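Local atomic coordinates of PlaB phospholipase (Legionella pneumophila, PDB entry 6ZTI), a protein that probably hydrolyses phospholipids as a virulence-associated alpha/beta hydrolase and binds NAD(H), which controls its activity through assembly into tetramers. Residues F20-S25 with G58-F63; M128-N133 with V194-K199. One frame throughout, in Å; residues are numbered along the deposited sequence.

Contact 1: F20-S25 with G58-F63; sequences FVHGWS and GRYISF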
loop_
_atom_site.group_PDB
_atom_site.type_symbol
_atom_site.label_atom_id
_atom_site.label_comp_id
_atom_site.label_asym_id
_atom_site.label_seq_id
_atom_site.Cartn_x
_atom_site.Cartn_y
_atom_site.Cartn_z
ATOM N N PHE B 20 -25.104 -32.810 -6.004
ATOM C CA PHE B 20 -23.715 -32.554 -6.356
ATOM C C PHE B 20 -23.382 -31.081 -6.164
ATOM O O PHE B 20 -24.215 -30.209 -6.423
ATOM C CB PHE B 20 -23.455 -32.969 -7.804
ATOM C CG PHE B 20 -23.415 -34.459 -8.005
ATOM C CD1 PHE B 20 -24.584 -35.170 -8.227
ATOM C CD2 PHE B 20 -22.208 -35.152 -7.950
ATOM C CE1 PHE B 20 -24.557 -36.537 -8.398
ATOM C CE2 PHE B 20 -22.176 -36.518 -8.118
ATOM C CZ PHE B 20 -23.352 -37.217 -8.344
ATOM N N VAL B 21 -22.155 -30.803 -5.709
ATOM C CA VAL B 21 -21.713 -29.436 -5.433
ATOM C C VAL B 21 -20.266 -29.280 -5.888
ATOM O O VAL B 21 -19.382 -30.000 -5.413
ATOM C CB VAL B 21 -21.841 -29.079 -3.941
ATOM C CG1 VAL B 21 -21.447 -27.630 -3.695
ATOM C CG2 VAL B 21 -23.235 -29.325 -3.459
ATOM N N HIS B 22 -20.012 -28.306 -6.763
ATOM C CA HIS B 22 -18.752 -28.241 -7.486
ATOM C C HIS B 22 -17.726 -27.360 -6.760
ATOM O O HIS B 22 -17.920 -26.945 -5.614
ATOM C CB HIS B 22 -19.007 -27.763 -8.915
ATOM C CG HIS B 22 -19.673 -26.425 -9.005
ATOM N ND1 HIS B 22 -18.993 -25.240 -8.812
ATOM C CD2 HIS B 22 -20.954 -26.084 -9.288
ATOM C CE1 HIS B 22 -19.827 -24.227 -8.964
ATOM N NE2 HIS B 22 -21.023 -24.710 -9.257
ATOM N N GLY B 23 -16.617 -27.064 -7.438
ATOM C CA GLY B 23 -15.529 -26.300 -6.876
ATOM C C GLY B 23 -15.452 -24.906 -7.466
ATOM O O GLY B 23 -16.368 -24.452 -8.148
ATOM N N TRP B 24 -14.317 -24.243 -7.223
ATOM C CA TRP B 24 -14.176 -22.851 -7.606
ATOM C C TRP B 24 -13.738 -22.721 -9.060
ATOM O O TRP B 24 -13.141 -23.630 -9.642
ATOM C CB TRP B 24 -13.185 -22.122 -6.691
ATOM C CG TRP B 24 -11.798 -22.724 -6.545
ATOM C CD1 TRP B 24 -11.478 -23.992 -6.130
ATOM C CD2 TRP B 24 -10.549 -22.052 -6.756
ATOM N NE1 TRP B 24 -10.111 -24.151 -6.095
ATOM C CE2 TRP B 24 -9.520 -22.975 -6.470
ATOM C CE3 TRP B 24 -10.201 -20.764 -7.165
ATOM C CZ2 TRP B 24 -8.172 -22.650 -6.587
ATOM C CZ3 TRP B 24 -8.855 -20.443 -7.282
ATOM C CH2 TRP B 24 -7.862 -21.383 -6.996
ATOM N N SER B 25 -14.063 -21.568 -9.648
ATOM C CA SER B 25 -13.774 -21.228 -11.039
ATOM C C SER B 25 -14.529 -22.099 -12.037
ATOM O O SER B 25 -14.210 -22.077 -13.228
ATOM C CB SER B 25 -12.269 -21.297 -11.325
ATOM O OG SER B 25 -11.594 -20.215 -10.700
ATOM N N GLY B 58 -25.935 -29.229 -8.302
ATOM C CA GLY B 58 -25.781 -27.886 -7.786
ATOM C C GLY B 58 -24.978 -27.029 -8.745
ATOM O O GLY B 58 -24.103 -27.513 -9.460
ATOM N N ARG B 59 -25.329 -25.743 -8.810
ATOM C CA ARG B 59 -24.532 -24.764 -9.543
ATOM C C ARG B 59 -24.545 -23.459 -8.760
ATOM O O ARG B 59 -25.618 -22.929 -8.442
ATOM C CB ARG B 59 -25.050 -24.563 -10.975
ATOM C CG ARG B 59 -26.443 -23.968 -11.111
ATOM C CD ARG B 59 -26.888 -23.979 -12.575
ATOM N NE ARG B 59 -28.108 -23.205 -12.770
ATOM C CZ ARG B 59 -29.333 -23.663 -12.525
ATOM N NH1 ARG B 59 -29.515 -24.898 -12.079
ATOM N NH2 ARG B 59 -30.383 -22.880 -12.728
ATOM N N TYR B 60 -23.354 -22.970 -8.415
ATOM C CA TYR B 60 -23.191 -21.718 -7.697
ATOM C C TYR B 60 -22.144 -20.877 -8.410
ATOM O O TYR B 60 -21.423 -21.351 -9.292
ATOM C CB TYR B 60 -22.813 -21.947 -6.220
ATOM C CG TYR B 60 -21.456 -22.579 -5.959
ATOM C CD1 TYR B 60 -20.309 -21.800 -5.877
ATOM C CD2 TYR B 60 -21.325 -23.950 -5.758
ATOM C CE1 TYR B 60 -19.073 -22.365 -5.634
ATOM C CE2 TYR B 60 -20.080 -24.523 -5.504
ATOM C CZ TYR B 60 -18.964 -23.727 -5.447
ATOM O OH TYR B 60 -17.733 -24.294 -5.205
ATOM N N ILE B 61 -22.089 -19.606 -8.031
ATOM C CA ILE B 61 -21.285 -18.610 -8.723
ATOM C C ILE B 61 -19.989 -18.423 -7.951
ATOM O O ILE B 61 -19.986 -17.897 -6.832
ATOM C CB ILE B 61 -22.034 -17.284 -8.866
ATOM C CG1 ILE B 61 -23.390 -17.509 -9.529
ATOM C CG2 ILE B 61 -21.180 -16.293 -9.655
ATOM C CD1 ILE B 61 -23.307 -18.087 -10.916
ATOM N N SER B 62 -18.884 -18.824 -8.572
ATOM C CA SER B 62 -17.561 -18.723 -7.979
ATOM C C SER B 62 -16.701 -17.663 -8.648
ATOM O O SER B 62 -15.527 -17.516 -8.290
ATOM C CB SER B 62 -16.852 -20.080 -8.069
ATOM O OG SER B 62 -16.988 -20.618 -9.378
ATOM N N PHE B 63 -17.244 -16.928 -9.617
ATOM C CA PHE B 63 -16.466 -15.971 -10.391
ATOM C C PHE B 63 -16.966 -14.539 -10.226
ATOM O O PHE B 63 -16.722 -13.699 -11.096
ATOM C CB PHE B 63 -16.473 -16.385 -11.864
ATOM C CG PHE B 63 -17.825 -16.790 -12.363
ATOM C CD1 PHE B 63 -18.748 -15.831 -12.734
ATOM C CD2 PHE B 63 -18.179 -18.131 -12.453
ATOM C CE1 PHE B 63 -20.006 -16.193 -13.186
ATOM C CE2 PHE B 63 -19.439 -18.501 -12.908
ATOM C CZ PHE B 63 -20.353 -17.531 -13.274
#
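His22 and Tyr60 have nearly the same first torsion, each with CG held between its own backbone N and carbonyl carbon (chi1 58° and 66°), and this turns both rings into the gap between the two chain segments. There they form an offset stack, with centroids 4.0 Å apart and planes inclined by only 10°. The overlap is uneven: His22 CE1 sits over the centre of the tyrosine ring, whereas Tyr60 CE2 covers the imidazole nearer its rim.

Two polar bonds fix the rotation of the imidazole. His22 ND1 gives its proton to Gly23 O at 2.8 Å, within the ring plane and on a lone pair of that carbonyl, while His22 NE2 accepts the Tyr60 backbone N-H at 3.0 Å in a nearly straight bond tilted out of the imidazole plane. Histidine suits this place because one flat ring supplies a donor, an acceptor and a stacking face. Tyrosine adds reach: Tyr60 OH donates to His22 O at 2.7 Å, approaching from above the carbonyl plane, which holds the ring at its hydroxyl end while the stack keeps it flat against the imidazole. Val21 CG1 lies 3.8 Å from Tyr60 CE2.

The segments continue from strands 16-21 and 55-60, neighbours in the parallel sheet of the alpha/beta hydrolase domain and joined as a beta-alpha-beta unit through helix 35-44. The last backbone link is Gly58 N to Phe20 O, at 2.7 Å; lacking a side chain, Gly58 can come close to that carbonyl. A His-Gly pair directly after a strand resembles the HG motif of many lipases, and Trp24 reaches Ser100 and Thr101 in the loop after strand 93-99. Strand 55-60 also meets a second subunit, whose antiparallel strand extends the sheet along Gly58, Arg59 and Tyr60, and Phe468 of that subunit meets the Tyr60 ring.

Contact 2: M128-N133 with V194-K199; sequences MLAPAN and VLTGQK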
loop_
_atom_site.group_PDB
_atom_site.type_symbol
_atom_site.label_atom_id
_atom_site.label_comp_id
_atom_site.label_asym_id
_atom_site.label_seq_id
_atom_site.Cartn_x
_atom_site.Cartn_y
_atom_site.Cartn_z
ATOM N N MET B 128 -16.971 -35.450 0.635
ATOM C CA MET B 128 -16.131 -34.364 0.144
ATOM C C MET B 128 -14.996 -34.938 -0.686
ATOM O O MET B 128 -14.217 -35.751 -0.185
ATOM C CB MET B 128 -15.563 -33.561 1.315
ATOM C CG MET B 128 -16.587 -32.678 2.013
ATOM S SD MET B 128 -15.914 -32.019 3.542
ATOM C CE MET B 128 -16.106 -33.447 4.605
ATOM N N LEU B 129 -14.902 -34.508 -1.947
ATOM C CA LEU B 129 -13.840 -34.916 -2.856
ATOM C C LEU B 129 -12.809 -33.796 -2.959
ATOM O O LEU B 129 -13.140 -32.667 -3.350
ATOM C CB LEU B 129 -14.400 -35.251 -4.240
ATOM C CG LEU B 129 -15.610 -36.190 -4.305
ATOM C CD1 LEU B 129 -16.141 -36.374 -5.735
ATOM C CD2 LEU B 129 -15.267 -37.550 -3.710
ATOM N N ALA B 130 -11.562 -34.112 -2.605
ATOM C CA ALA B 130 -10.447 -33.165 -2.588
ATOM C C ALA B 130 -10.876 -31.801 -2.056
ATOM O O ALA B 130 -10.610 -30.779 -2.700
ATOM C CB ALA B 130 -9.851 -33.012 -3.985
ATOM N N PRO B 131 -11.516 -31.747 -0.887
ATOM C CA PRO B 131 -11.962 -30.459 -0.340
ATOM C C PRO B 131 -10.807 -29.626 0.172
ATOM O O PRO B 131 -9.876 -30.150 0.788
ATOM C CB PRO B 131 -12.867 -30.873 0.821
ATOM C CG PRO B 131 -12.202 -32.120 1.311
ATOM C CD PRO B 131 -11.744 -32.843 0.070
ATOM N N ALA B 132 -10.899 -28.309 -0.045
ATOM C CA ALA B 132 -9.888 -27.361 0.440
ATOM C C ALA B 132 -10.221 -26.927 1.869
ATOM O O ALA B 132 -10.350 -25.745 2.189
ATOM C CB ALA B 132 -9.789 -26.162 -0.495
ATOM N N ASN B 133 -10.339 -27.925 2.748
ATOM C CA ASN B 133 -10.856 -27.668 4.088
ATOM C C ASN B 133 -9.919 -26.809 4.918
ATOM O O ASN B 133 -10.386 -26.066 5.787
ATOM C CB ASN B 133 -11.150 -28.981 4.798
ATOM C CG ASN B 133 -12.460 -29.587 4.347
ATOM O OD1 ASN B 133 -13.464 -28.886 4.178
ATOM N ND2 ASN B 133 -12.457 -30.885 4.128
ATOM N N VAL B 194 -14.101 -37.821 3.638
ATOM C CA VAL B 194 -13.183 -37.090 2.773
ATOM C C VAL B 194 -12.465 -38.089 1.883
ATOM O O VAL B 194 -11.881 -39.063 2.371
ATOM C CB VAL B 194 -12.173 -36.257 3.572
ATOM C CG1 VAL B 194 -11.077 -35.723 2.636
ATOM C CG2 VAL B 194 -12.912 -35.109 4.306
ATOM N N LEU B 195 -12.546 -37.880 0.584
ATOM C CA LEU B 195 -11.758 -38.646 -0.363
ATOM C C LEU B 195 -10.900 -37.685 -1.163
ATOM O O LEU B 195 -11.362 -36.616 -1.558
ATOM C CB LEU B 195 -12.658 -39.462 -1.289
ATOM C CG LEU B 195 -13.630 -40.445 -0.628
ATOM C CD1 LEU B 195 -14.579 -41.052 -1.665
ATOM C CD2 LEU B 195 -12.903 -41.552 0.078
ATOM N N THR B 196 -9.641 -38.041 -1.381
ATOM C CA THR B 196 -8.819 -37.210 -2.246
ATOM C C THR B 196 -7.745 -38.073 -2.890
ATOM O O THR B 196 -7.617 -39.267 -2.606
ATOM C CB THR B 196 -8.208 -36.043 -1.470
ATOM O OG1 THR B 196 -7.686 -35.077 -2.390
ATOM C CG2 THR B 196 -7.130 -36.551 -0.596
ATOM N N GLY B 197 -6.992 -37.451 -3.797
ATOM C CA GLY B 197 -5.887 -38.107 -4.449
ATOM C C GLY B 197 -4.647 -37.247 -4.293
ATOM O O GLY B 197 -4.715 -36.110 -3.820
ATOM N N GLN B 198 -3.514 -37.806 -4.712
ATOM C CA GLN B 198 -2.236 -37.107 -4.620
ATOM C C GLN B 198 -1.404 -37.275 -5.885
ATOM O O GLN B 198 -0.168 -37.253 -5.831
ATOM C CB GLN B 198 -1.435 -37.587 -3.418
ATOM C CG GLN B 198 -1.232 -39.064 -3.357
ATOM C CD GLN B 198 -0.228 -39.401 -2.303
ATOM O OE1 GLN B 198 -0.310 -38.903 -1.179
ATOM N NE2 GLN B 198 0.755 -40.204 -2.661
ATOM N N LYS B 199 -2.066 -37.408 -7.022
ATOM C CA LYS B 199 -1.421 -37.523 -8.322
ATOM C C LYS B 199 -1.430 -36.160 -9.011
ATOM O O LYS B 199 -2.462 -35.484 -9.032
ATOM C CB LYS B 199 -2.166 -38.546 -9.188
ATOM C CG LYS B 199 -1.340 -39.195 -10.271
ATOM C CD LYS B 199 -0.384 -40.221 -9.675
ATOM C CE LYS B 199 0.293 -41.036 -10.765
ATOM N NZ LYS B 199 1.513 -41.728 -10.258
#
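Met128 and Val194 lie opposite each other in a parallel bridge, and the methionine side chain reaches the valine with its last atom. From CB the chain leads through CG, extended at chi2 (169°), to SD, which receives a weak, long N-H contact from Asn133 ND2 at 3.7 Å. At SD the chain bends (chi3 -79°), and CE comes to rest 3.6 Å from Val194 CG2. A flexible thioether suits this position, since it can bend to cover a branched neighbour and still present sulfur to an amide. That amide is held more firmly elsewhere, with Asn133 OD1 bonded to Arg107 and ND2 to the Thr226 carbonyl.

The other branch of Val194 serves a second partner: CG1 packs 3.9 Å from Pro131 CD. On the reverse face of the sheet Leu129 and Leu195 run side by side, pointing the same way, with Leu129 CD2 4.0 Å from Leu195 CB.

The backbones pair as parallel strands do, Leu195 using both its polar groups to grip the residues flanking Leu129. Its N-H reaches Met128 O at 2.8 Å, and its carbonyl takes the N-H of Ala130 at 2.7 Å; both bonds are nearly straight. Ala130 then leaves the strand with a positive phi (40°), and its methyl carbon CB lies 3.4 Å from Thr196 OG1. Farther on, the chain folds through an inverse gamma turn centred on Ala132.

Strands 123-129 and 191-197 stand inside the parallel sheet, bonded on their outer sides to strands 93-99 and 257-261. Helix 286-296 covers the leucine face through Thr287, Trp290 and Ile291, while Pro131, Val194 and Thr196 pack on Thr226 of helix 223-226.

From the N terminus, strand 16-21 comes first; the chain then passes through helix 35-44 and returns in strand 55-60, where contact 1 closes its loop. Helix 69-89, strand 93-99 and helix 102-114 follow before contact 2 opens at strand 123-129, to close about sixty residues later at strand 191-197 after an excursion that is mostly loop, with three helices, 142-146, 160-166 and 171-180. The two loops therefore neither nest nor cross but stand in series. Both belong to one parallel sheet, with strand 93-99 between them. Contact 1 ties the strand that is outermost within this chain, 55-60, to its neighbour 16-21, contact 2 two interior strands; their nearest atoms, about 6 Å apart, do not touch.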